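Local coordinates for protein Exo-1,3/1,4-beta-glucanase (Pseudoalteromonas sp., PDB 3RRX) that probably releases glucose from the ends of 1,3- and 1,4-beta-glucans, as a calcium-binding glycoside hydrolase of family 3, at residues 130-135 and 397-402; 165-170 and 592-597; 175-180 and 580-585. The protein carries 1 engineered substitution. All coordinates share one frame; numbering follows the deposited sequence.

All three interactions join the (alpha/beta)8 barrel domain to the second domain, built on the six-stranded mixed sheet. The barrel-side segments come first along the chain (130-135, 165-170, 175-180). Their partners follow much later (397-402, 580-585, 592-597). Both segments of interaction 3 fall between those of interaction 2, while interaction 1 crosses both. Interactions 2 and 3 have centres about 8 Å apart and share one calcium ion and three of its waters. Interaction 1 is centred about 10 Å from interaction 3 and touches it where R134 NH2 probably hydrogen-bonds to L580 O. It is about 17 Å from interaction 2, centre to centre. Together they tie the domains at several points of one interface.

Interaction 1. Residues 130-135 and 397-402; sequences LGAARD and SLVLLK
Beside A132, which touches both S397 and V399, the carbonyl oxygen of G131 is gripped twice. G131 O takes R134 N and R134 NH1 from opposite faces of its carbonyl plane, the latter at 3.1 Å. R134 is the first residue to leave helical geometry, with positive phi.

A132 CB packs on S397 O at 3.5 Å, and W551 NE1 gives this oxygen a weak hydrogen bond. The same methyl, A132 CB, touches V399 CG2 at 3.8 Å. With chi1 at 178°, V399 turns CG2 beside its own backbone N and against A132. A133 CB comes up to S397 N at 4.3 Å. No hydrogen bond joins the two segments, so the contact rests on small side chains packed closely between backbones. S397 OG turns back to V394 O in its own helix. D135 starts the next helix as its N-cap, and its OD2 forms a salt bridge to K396, the neighbour of S397 in helix 384-397. The arrangement is helix-end packing at the domain interface of the family 3 fold: a helix end of the barrel domain packs where helix 384-397 runs into edge strand 399-403.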
loop_
_atom_site.group_PDB
_atom_site.type_symbol
_atom_site.label_atom_id
_atom_site.label_comp_id
_atom_site.label_asym_id
_atom_site.label_seq_id
_atom_site.Cartn_x
_atom_site.Cartn_y
_atom_site.Cartn_z
ATOM N N LEU A 130 0.731 7.579 -7.063
ATOM C CA LEU A 130 1.168 8.628 -6.143
ATOM C C LEU A 130 2.597 9.067 -6.476
ATOM O O LEU A 130 2.929 10.248 -6.373
ATOM C CB LEU A 130 1.073 8.166 -4.679
ATOM C CG LEU A 130 -0.354 7.812 -4.221
ATOM C CD1 LEU A 130 -0.383 7.476 -2.738
ATOM C CD2 LEU A 130 -1.352 8.941 -4.525
ATOM N N GLY A 131 3.433 8.111 -6.875
ATOM C CA GLY A 131 4.794 8.403 -7.306
ATOM C C GLY A 131 4.793 9.298 -8.541
ATOM O O GLY A 131 5.545 10.266 -8.618
ATOM N N ALA A 132 3.935 8.988 -9.507
ATOM C CA ALA A 132 3.787 9.848 -10.688
ATOM C C ALA A 132 3.404 11.299 -10.340
ATOM O O ALA A 132 3.760 12.247 -11.055
ATOM C CB ALA A 132 2.759 9.246 -11.672
ATOM N N ALA A 133 2.681 11.475 -9.241
ATOM C CA ALA A 133 2.211 12.798 -8.836
ATOM C C ALA A 133 3.336 13.761 -8.435
ATOM O O ALA A 133 3.159 14.975 -8.501
ATOM C CB ALA A 133 1.196 12.669 -7.695
ATOM N N ARG A 134 4.473 13.216 -8.008
ATOM C CA ARG A 134 5.612 14.012 -7.508
ATOM C C ARG A 134 5.190 15.115 -6.536
ATOM O O ARG A 134 5.462 16.293 -6.767
ATOM C CB ARG A 134 6.402 14.637 -8.668
ATOM C CG ARG A 134 6.937 13.638 -9.691
ATOM C CD ARG A 134 7.994 12.689 -9.092
ATOM N NE ARG A 134 8.899 12.236 -10.148
ATOM C CZ ARG A 134 8.553 11.361 -11.087
ATOM N NH1 ARG A 134 7.339 10.833 -11.071
ATOM N NH2 ARG A 134 9.409 11.020 -12.046
ATOM N N ASP A 135 4.530 14.741 -5.446
ATOM C CA ASP A 135 3.956 15.748 -4.559
ATOM C C ASP A 135 4.073 15.309 -3.106
ATOM O O ASP A 135 3.217 14.603 -2.599
ATOM C CB ASP A 135 2.490 15.997 -4.927
ATOM C CG ASP A 135 1.920 17.257 -4.276
ATOM O OD1 ASP A 135 2.297 17.576 -3.133
ATOM O OD2 ASP A 135 1.089 17.936 -4.916
ATOM N N SER A 397 -2.003 11.966 -10.452
ATOM C CA SER A 397 -1.356 10.689 -10.750
ATOM C C SER A 397 -1.356 10.343 -12.249
ATOM O O SER A 397 -0.533 9.543 -12.703
ATOM C CB SER A 397 -2.046 9.554 -9.983
ATOM O OG SER A 397 -3.323 9.277 -10.553
ATOM N N LEU A 398 -2.287 10.918 -13.010
ATOM C CA LEU A 398 -2.472 10.516 -14.407
ATOM C C LEU A 398 -1.272 10.945 -15.246
ATOM O O LEU A 398 -0.782 12.062 -15.103
ATOM C CB LEU A 398 -3.747 11.129 -15.010
ATOM C CG LEU A 398 -5.068 11.070 -14.219
ATOM C CD1 LEU A 398 -6.205 11.716 -15.032
ATOM C CD2 LEU A 398 -5.428 9.638 -13.876
ATOM N N VAL A 399 -0.810 10.060 -16.127
ATOM C CA VAL A 399 0.275 10.406 -17.030
ATOM C C VAL A 399 -0.211 10.314 -18.476
ATOM O O VAL A 399 -0.673 9.260 -18.933
ATOM C CB VAL A 399 1.526 9.524 -16.816
ATOM C CG1 VAL A 399 2.611 9.890 -17.822
ATOM C CG2 VAL A 399 2.063 9.681 -15.384
ATOM N N LEU A 400 -0.122 11.434 -19.187
ATOM C CA LEU A 400 -0.512 11.481 -20.594
ATOM C C LEU A 400 0.655 11.000 -21.468
ATOM O O LEU A 400 1.667 11.686 -21.589
ATOM C CB LEU A 400 -0.935 12.913 -20.964
ATOM C CG LEU A 400 -1.413 13.198 -22.393
ATOM C CD1 LEU A 400 -2.670 12.391 -22.699
ATOM C CD2 LEU A 400 -1.689 14.686 -22.564
ATOM N N LEU A 401 0.516 9.815 -22.060
ATOM C CA LEU A 401 1.576 9.232 -22.882
ATOM C C LEU A 401 1.481 9.694 -24.337
ATOM O O LEU A 401 2.500 9.868 -25.007
ATOM C CB LEU A 401 1.532 7.698 -22.831
ATOM C CG LEU A 401 1.732 7.043 -21.452
ATOM C CD1 LEU A 401 1.685 5.524 -21.579
ATOM C CD2 LEU A 401 3.041 7.475 -20.788
ATOM N N LYS A 402 0.255 9.888 -24.810
ATOM C CA LYS A 402 -0.006 10.234 -26.209
ATOM C C LYS A 402 -1.250 11.112 -26.269
ATOM O O LYS A 402 -2.245 10.839 -25.590
ATOM C CB LYS A 402 -0.210 8.958 -27.040
ATOM C CG LYS A 402 -0.600 9.191 -28.499
ATOM C CD LYS A 402 -0.676 7.872 -29.269
ATOM C CE LYS A 402 -1.069 8.102 -30.741
ATOM N NZ LYS A 402 -1.096 6.803 -31.477
#

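Interaction 2. Residues 165-170 and 592-597; sequences VVRDDR and TLNLND. With CA (calcium ion), chain B.
The guanidinium of R167 and the side-chain amide of N594 lie stacked, their planes 16° apart. N594 CB sits over one guanidinium face, 3.7 Å above the plane and offset toward the rim. N594 ND2 lies over a face of the same guanidinium, 3.7 Å from R167 NE. L595 CD2 and D597 OD1 approach obliquely. R167 folds back at chi2 (-68°) and chi3 (-76°), which brings its head over the asparagine. Its NH1 bonds to E180 O, and a water links NH2 to L595 O and D597 OD1. The D597 carboxylate is near but makes no direct bond to R167.

The amide does two jobs. N594 ND2 gives a nearly straight bond to R167 O, 3.0 Å long, in the carbonyl plane on a lone pair. A calcium-bound water also donates to R167 O, linking it to the site. N594 OD1 binds the calcium ion at 2.4 Å. L593 O, E180 OE1 and three waters complete six oxygen ligands. D169 acts in the second shell: OD1 and V166 O hold one metal water, and OD2 takes another at 2.5 Å. D597 OD2 accepts N594 N, within the type II turn 594-597.

T592 CG2 packs against D168 OD2 at 3.5 Å. R170 holds the D168 carboxylate side-on with NE and NH2, and D168 OD1 also closes an Asx turn onto R170 N.

Segment 165-170 follows strand 157-162 of the barrel. V165 packs on helices 182-197 and 236-243, and R167 also packs on helix 236-243. The loop 592-597, after helix 558-564 in the chain, packs against this barrel loop.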
loop_
_atom_site.group_PDB
_atom_site.type_symbol
_atom_site.label_atom_id
_atom_site.label_comp_id
_atom_site.label_asym_id
_atom_site.label_seq_id
_atom_site.Cartn_x
_atom_site.Cartn_y
_atom_site.Cartn_z
ATOM N N VAL A 165 11.388 -0.540 -3.740
ATOM C CA VAL A 165 11.922 0.145 -4.914
ATOM C C VAL A 165 11.992 -0.917 -6.005
ATOM O O VAL A 165 12.877 -1.771 -6.005
ATOM C CB VAL A 165 13.339 0.724 -4.647
ATOM C CG1 VAL A 165 13.887 1.457 -5.881
ATOM C CG2 VAL A 165 13.309 1.645 -3.432
ATOM N N VAL A 166 11.026 -0.888 -6.913
ATOM C CA VAL A 166 10.792 -2.026 -7.789
ATOM C C VAL A 166 11.590 -1.916 -9.080
ATOM O O VAL A 166 11.488 -0.919 -9.798
ATOM C CB VAL A 166 9.286 -2.195 -8.070
ATOM C CG1 VAL A 166 9.038 -3.293 -9.112
ATOM C CG2 VAL A 166 8.558 -2.517 -6.759
ATOM N N ARG A 167 12.368 -2.959 -9.360
ATOM C CA ARG A 167 13.323 -2.970 -10.466
ATOM C C ARG A 167 12.915 -3.896 -11.618
ATOM O O ARG A 167 13.506 -3.839 -12.695
ATOM C CB ARG A 167 14.711 -3.364 -9.942
ATOM C CG ARG A 167 15.150 -2.558 -8.729
ATOM C CD ARG A 167 15.405 -1.098 -9.087
ATOM N NE ARG A 167 16.676 -0.951 -9.797
ATOM C CZ ARG A 167 17.195 0.214 -10.170
ATOM N NH1 ARG A 167 16.543 1.344 -9.925
ATOM N NH2 ARG A 167 18.365 0.246 -10.795
ATOM N N ASP A 168 11.910 -4.741 -11.395
ATOM C CA ASP A 168 11.412 -5.653 -12.429
ATOM C C ASP A 168 9.890 -5.696 -12.320
ATOM O O ASP A 168 9.352 -6.228 -11.346
ATOM C CB ASP A 168 12.010 -7.056 -12.241
ATOM C CG ASP A 168 11.724 -7.995 -13.421
ATOM O OD1 ASP A 168 10.612 -7.956 -13.992
ATOM O OD2 ASP A 168 12.624 -8.783 -13.774
ATOM N N ASP A 169 9.205 -5.128 -13.314
ATOM C CA ASP A 169 7.757 -4.919 -13.236
ATOM C C ASP A 169 6.940 -6.198 -13.354
ATOM O O ASP A 169 5.721 -6.166 -13.246
ATOM C CB ASP A 169 7.287 -3.911 -14.292
ATOM C CG ASP A 169 7.877 -2.539 -14.081
ATOM O OD1 ASP A 169 8.365 -2.275 -12.959
ATOM O OD2 ASP A 169 7.857 -1.728 -15.034
ATOM N N ARG A 170 7.601 -7.330 -13.552
ATOM C CA ARG A 170 6.875 -8.601 -13.557
ATOM C C ARG A 170 6.294 -8.955 -12.180
ATOM O O ARG A 170 5.376 -9.771 -12.075
ATOM C CB ARG A 170 7.783 -9.724 -14.055
ATOM C CG ARG A 170 8.025 -9.666 -15.579
ATOM C CD ARG A 170 9.014 -10.733 -16.028
ATOM N NE ARG A 170 10.399 -10.375 -15.745
ATOM C CZ ARG A 170 11.452 -11.070 -16.176
ATOM N NH1 ARG A 170 11.271 -12.157 -16.913
ATOM N NH2 ARG A 170 12.681 -10.677 -15.883
ATOM N N THR A 592 13.895 -5.374 -17.160
ATOM C CA THR A 592 14.516 -4.583 -16.107
ATOM C C THR A 592 15.014 -3.271 -16.687
ATOM O O THR A 592 16.206 -3.027 -16.779
ATOM C CB THR A 592 15.675 -5.335 -15.433
ATOM O OG1 THR A 592 16.560 -5.841 -16.437
ATOM C CG2 THR A 592 15.140 -6.494 -14.595
ATOM N N LEU A 593 14.070 -2.434 -17.082
ATOM C CA LEU A 593 14.353 -1.160 -17.709
ATOM C C LEU A 593 14.291 -0.099 -16.629
ATOM O O LEU A 593 13.200 0.246 -16.201
ATOM C CB LEU A 593 13.256 -0.891 -18.741
ATOM C CG LEU A 593 13.253 0.423 -19.516
ATOM C CD1 LEU A 593 14.427 0.479 -20.499
ATOM C CD2 LEU A 593 11.926 0.557 -20.245
ATOM N N ASN A 594 15.435 0.427 -16.192
ATOM C CA ASN A 594 15.458 1.380 -15.081
ATOM C C ASN A 594 16.305 2.615 -15.354
ATOM O O ASN A 594 17.322 2.533 -16.045
ATOM C CB ASN A 594 15.957 0.683 -13.806
ATOM C CG ASN A 594 15.030 -0.423 -13.361
ATOM O OD1 ASN A 594 13.847 -0.183 -13.137
ATOM N ND2 ASN A 594 15.548 -1.644 -13.251
ATOM N N LEU A 595 15.888 3.758 -14.814
ATOM C CA LEU A 595 16.628 4.991 -15.040
ATOM C C LEU A 595 18.070 4.791 -14.558
ATOM O O LEU A 595 18.318 4.059 -13.601
ATOM C CB LEU A 595 15.976 6.171 -14.319
ATOM C CG LEU A 595 16.458 6.451 -12.905
ATOM C CD1 LEU A 595 15.880 7.760 -12.372
ATOM C CD2 LEU A 595 16.097 5.282 -11.989
ATOM N N ASN A 596 19.018 5.423 -15.229
ATOM C CA ASN A 596 20.433 5.244 -14.878
ATOM C C ASN A 596 21.035 3.933 -15.389
ATOM O O ASN A 596 22.218 3.679 -15.182
ATOM C CB ASN A 596 20.671 5.346 -13.359
ATOM C CG ASN A 596 20.314 6.712 -12.788
ATOM O OD1 ASN A 596 20.320 7.720 -13.494
ATOM N ND2 ASN A 596 20.007 6.747 -11.493
ATOM N N ASP A 597 20.236 3.090 -16.034
ATOM C CA ASP A 597 20.786 1.884 -16.648
ATOM C C ASP A 597 21.842 2.270 -17.691
ATOM O O ASP A 597 21.723 3.301 -18.353
ATOM C CB ASP A 597 19.687 1.045 -17.305
ATOM C CG ASP A 597 18.982 0.110 -16.321
ATOM O OD1 ASP A 597 19.340 0.092 -15.121
ATOM O OD2 ASP A 597 18.077 -0.629 -16.765
HETATM CA CA CA B . 11.768 -0.084 -14.337
HETATM O O HOH W 1 10.745 -1.146 -12.417
HETATM O O HOH W 2 11.908 -2.529 -14.987
HETATM O O HOH W 3 19.821 2.023 -12.809
HETATM O O HOH W 4 9.611 0.016 -15.470
#

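Interaction 3. Residues 175-180 and 580-585; sequences YESYSE and LSFSWP. With CA (calcium ion), chain B.
E180 reaches from the barrel domain into the loop 580-585, and its carboxylate joins the interdomain calcium site of this family 3 enzyme. Its CB lies 4.0 Å from F582 CD1. CG stands between the backbone N and carbonyl carbon (chi1 68°) and passes S581 O at 3.6 Å. From there the chain is extended, which carries the carboxylate to S583. OE1 binds the calcium ion at 2.3 Å and also accepts S583 N, which meets it from above the carboxylate plane. OE2 takes S583 OG, itself bonded to Y600 OH, on its syn lone pair at 2.6 Å, and also accepts L595 N. Both carboxylate oxygens are therefore gripped, which should fix the rotation of the group.

The F582 ring lies flat under the backbone of S179 and E180. E180 N sits 3.6 Å above the ring plane, over its centre, and S177 O is at the ring edge, in plane. E180 N makes its hydrogen bond to S581 O, not to the ring. Without the ring, as with an alanine here, a gap would probably open under S179 and E180, leaving the metal-binding glutamate less firmly placed.

S581 O takes a second donor, S179 OG, at 2.9 Å on a lone pair in the carbonyl plane. S179 OG is also bonded to D181 N. The S581 hydroxyl returns the link with a bond to Y178 O. Just before this, S177 OG accepts S179 N in an ST turn and is bonded to A164 O. A water bound to the calcium ion donates to S583 O at 2.7 Å, so S583 reaches the site through its carbonyl as well.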
loop_
_atom_site.group_PDB
_atom_site.type_symbol
_atom_site.label_atom_id
_atom_site.label_comp_id
_atom_site.label_asym_id
_atom_site.label_seq_id
_atom_site.Cartn_x
_atom_site.Cartn_y
_atom_site.Cartn_z
ATOM N N TYR A 175 2.694 -2.284 -8.048
ATOM C CA TYR A 175 1.886 -1.088 -7.837
ATOM C C TYR A 175 1.956 -0.563 -6.411
ATOM O O TYR A 175 1.565 0.568 -6.155
ATOM C CB TYR A 175 0.427 -1.322 -8.237
ATOM C CG TYR A 175 -0.332 -2.362 -7.427
ATOM C CD1 TYR A 175 -0.854 -2.057 -6.176
ATOM C CD2 TYR A 175 -0.571 -3.630 -7.947
ATOM C CE1 TYR A 175 -1.581 -2.988 -5.450
ATOM C CE2 TYR A 175 -1.293 -4.576 -7.229
ATOM C CZ TYR A 175 -1.799 -4.246 -5.980
ATOM O OH TYR A 175 -2.538 -5.178 -5.273
ATOM N N GLU A 176 2.468 -1.378 -5.492
ATOM C CA GLU A 176 2.605 -0.957 -4.093
ATOM C C GLU A 176 3.836 -0.058 -3.895
ATOM O O GLU A 176 4.077 0.443 -2.799
ATOM C CB GLU A 176 2.696 -2.183 -3.175
ATOM C CG GLU A 176 1.476 -3.110 -3.261
ATOM C CD GLU A 176 1.636 -4.377 -2.430
ATOM O OE1 GLU A 176 2.276 -4.317 -1.363
ATOM O OE2 GLU A 176 1.127 -5.442 -2.845
ATOM N N SER A 177 4.610 0.125 -4.964
ATOM C CA SER A 177 5.849 0.909 -4.926
ATOM C C SER A 177 5.646 2.274 -5.578
ATOM O O SER A 177 5.019 2.365 -6.641
ATOM C CB SER A 177 6.955 0.166 -5.683
ATOM O OG SER A 177 8.128 0.958 -5.817
ATOM N N TYR A 178 6.200 3.325 -4.967
ATOM C CA TYR A 178 6.100 4.665 -5.540
ATOM C C TYR A 178 6.922 4.812 -6.828
ATOM O O TYR A 178 6.594 5.629 -7.687
ATOM C CB TYR A 178 6.588 5.728 -4.554
ATOM C CG TYR A 178 5.789 5.867 -3.265
ATOM C CD1 TYR A 178 4.461 6.300 -3.277
ATOM C CD2 TYR A 178 6.396 5.624 -2.028
ATOM C CE1 TYR A 178 3.735 6.459 -2.078
ATOM C CE2 TYR A 178 5.680 5.778 -0.826
ATOM C CZ TYR A 178 4.354 6.192 -0.862
ATOM O OH TYR A 178 3.661 6.343 0.331
ATOM N N SER A 179 7.994 4.041 -6.956
ATOM C CA SER A 179 8.940 4.288 -8.044
ATOM C C SER A 179 10.019 3.216 -8.178
ATOM O O SER A 179 10.361 2.526 -7.212
ATOM C CB SER A 179 9.618 5.651 -7.828
ATOM O OG SER A 179 10.509 5.978 -8.886
ATOM N N GLU A 180 10.565 3.089 -9.384
ATOM C CA GLU A 180 11.779 2.297 -9.594
ATOM C C GLU A 180 13.001 3.048 -9.055
ATOM O O GLU A 180 14.075 2.469 -8.903
ATOM C CB GLU A 180 11.981 2.032 -11.100
ATOM C CG GLU A 180 12.320 3.293 -11.913
ATOM C CD GLU A 180 12.300 3.073 -13.443
ATOM O OE1 GLU A 180 11.553 2.205 -13.932
ATOM O OE2 GLU A 180 13.017 3.790 -14.166
ATOM N N LEU A 580 6.037 9.945 -15.366
ATOM C CA LEU A 580 6.384 8.544 -15.087
ATOM C C LEU A 580 7.375 8.372 -13.939
ATOM O O LEU A 580 8.467 8.966 -13.951
ATOM C CB LEU A 580 6.947 7.850 -16.334
ATOM C CG LEU A 580 5.973 7.543 -17.472
ATOM C CD1 LEU A 580 6.687 6.820 -18.631
ATOM C CD2 LEU A 580 4.819 6.701 -16.967
ATOM N N SER A 581 7.009 7.527 -12.971
ATOM C CA SER A 581 7.936 7.103 -11.921
ATOM C C SER A 581 8.493 5.700 -12.168
ATOM O O SER A 581 9.305 5.207 -11.384
ATOM C CB SER A 581 7.269 7.161 -10.538
ATOM O OG SER A 581 6.235 6.203 -10.434
ATOM N N PHE A 582 8.037 5.067 -13.251
ATOM C CA PHE A 582 8.576 3.799 -13.743
ATOM C C PHE A 582 8.806 3.968 -15.246
ATOM O O PHE A 582 7.980 4.572 -15.933
ATOM C CB PHE A 582 7.574 2.641 -13.528
ATOM C CG PHE A 582 7.499 2.147 -12.097
ATOM C CD1 PHE A 582 8.162 0.986 -11.709
ATOM C CD2 PHE A 582 6.774 2.846 -11.153
ATOM C CE1 PHE A 582 8.099 0.532 -10.396
ATOM C CE2 PHE A 582 6.692 2.404 -9.837
ATOM C CZ PHE A 582 7.356 1.243 -9.454
ATOM N N SER A 583 9.910 3.437 -15.758
ATOM C CA SER A 583 10.192 3.552 -17.192
ATOM C C SER A 583 9.233 2.692 -18.014
ATOM O O SER A 583 8.911 1.566 -17.619
ATOM C CB SER A 583 11.630 3.134 -17.481
ATOM O OG SER A 583 12.555 3.929 -16.759
ATOM N N TRP A 584 8.808 3.204 -19.168
ATOM C CA TRP A 584 7.855 2.492 -20.021
ATOM C C TRP A 584 8.570 1.770 -21.167
ATOM O O TRP A 584 9.338 2.387 -21.909
ATOM C CB TRP A 584 6.815 3.468 -20.585
ATOM C CG TRP A 584 5.543 2.782 -20.973
ATOM C CD1 TRP A 584 5.312 2.043 -22.107
ATOM C CD2 TRP A 584 4.326 2.762 -20.223
ATOM N NE1 TRP A 584 4.020 1.567 -22.101
ATOM C CE2 TRP A 584 3.399 1.991 -20.950
ATOM C CE3 TRP A 584 3.933 3.321 -18.999
ATOM C CZ2 TRP A 584 2.099 1.774 -20.500
ATOM C CZ3 TRP A 584 2.651 3.103 -18.553
ATOM C CH2 TRP A 584 1.744 2.331 -19.298
ATOM N N PRO A 585 8.326 0.454 -21.305
ATOM C CA PRO A 585 9.068 -0.398 -22.243
ATOM C C PRO A 585 8.679 -0.201 -23.716
ATOM O O PRO A 585 7.511 -0.010 -24.040
ATOM C CB PRO A 585 8.698 -1.815 -21.789
ATOM C CG PRO A 585 7.293 -1.648 -21.208
ATOM C CD PRO A 585 7.346 -0.314 -20.509
HETATM CA CA CA B . 11.768 -0.084 -14.337
HETATM O O HOH W 4 9.611 0.016 -15.470
HETATM O O HOH W 2 11.908 -2.529 -14.987
HETATM O O HOH W 1 10.745 -1.146 -12.417
#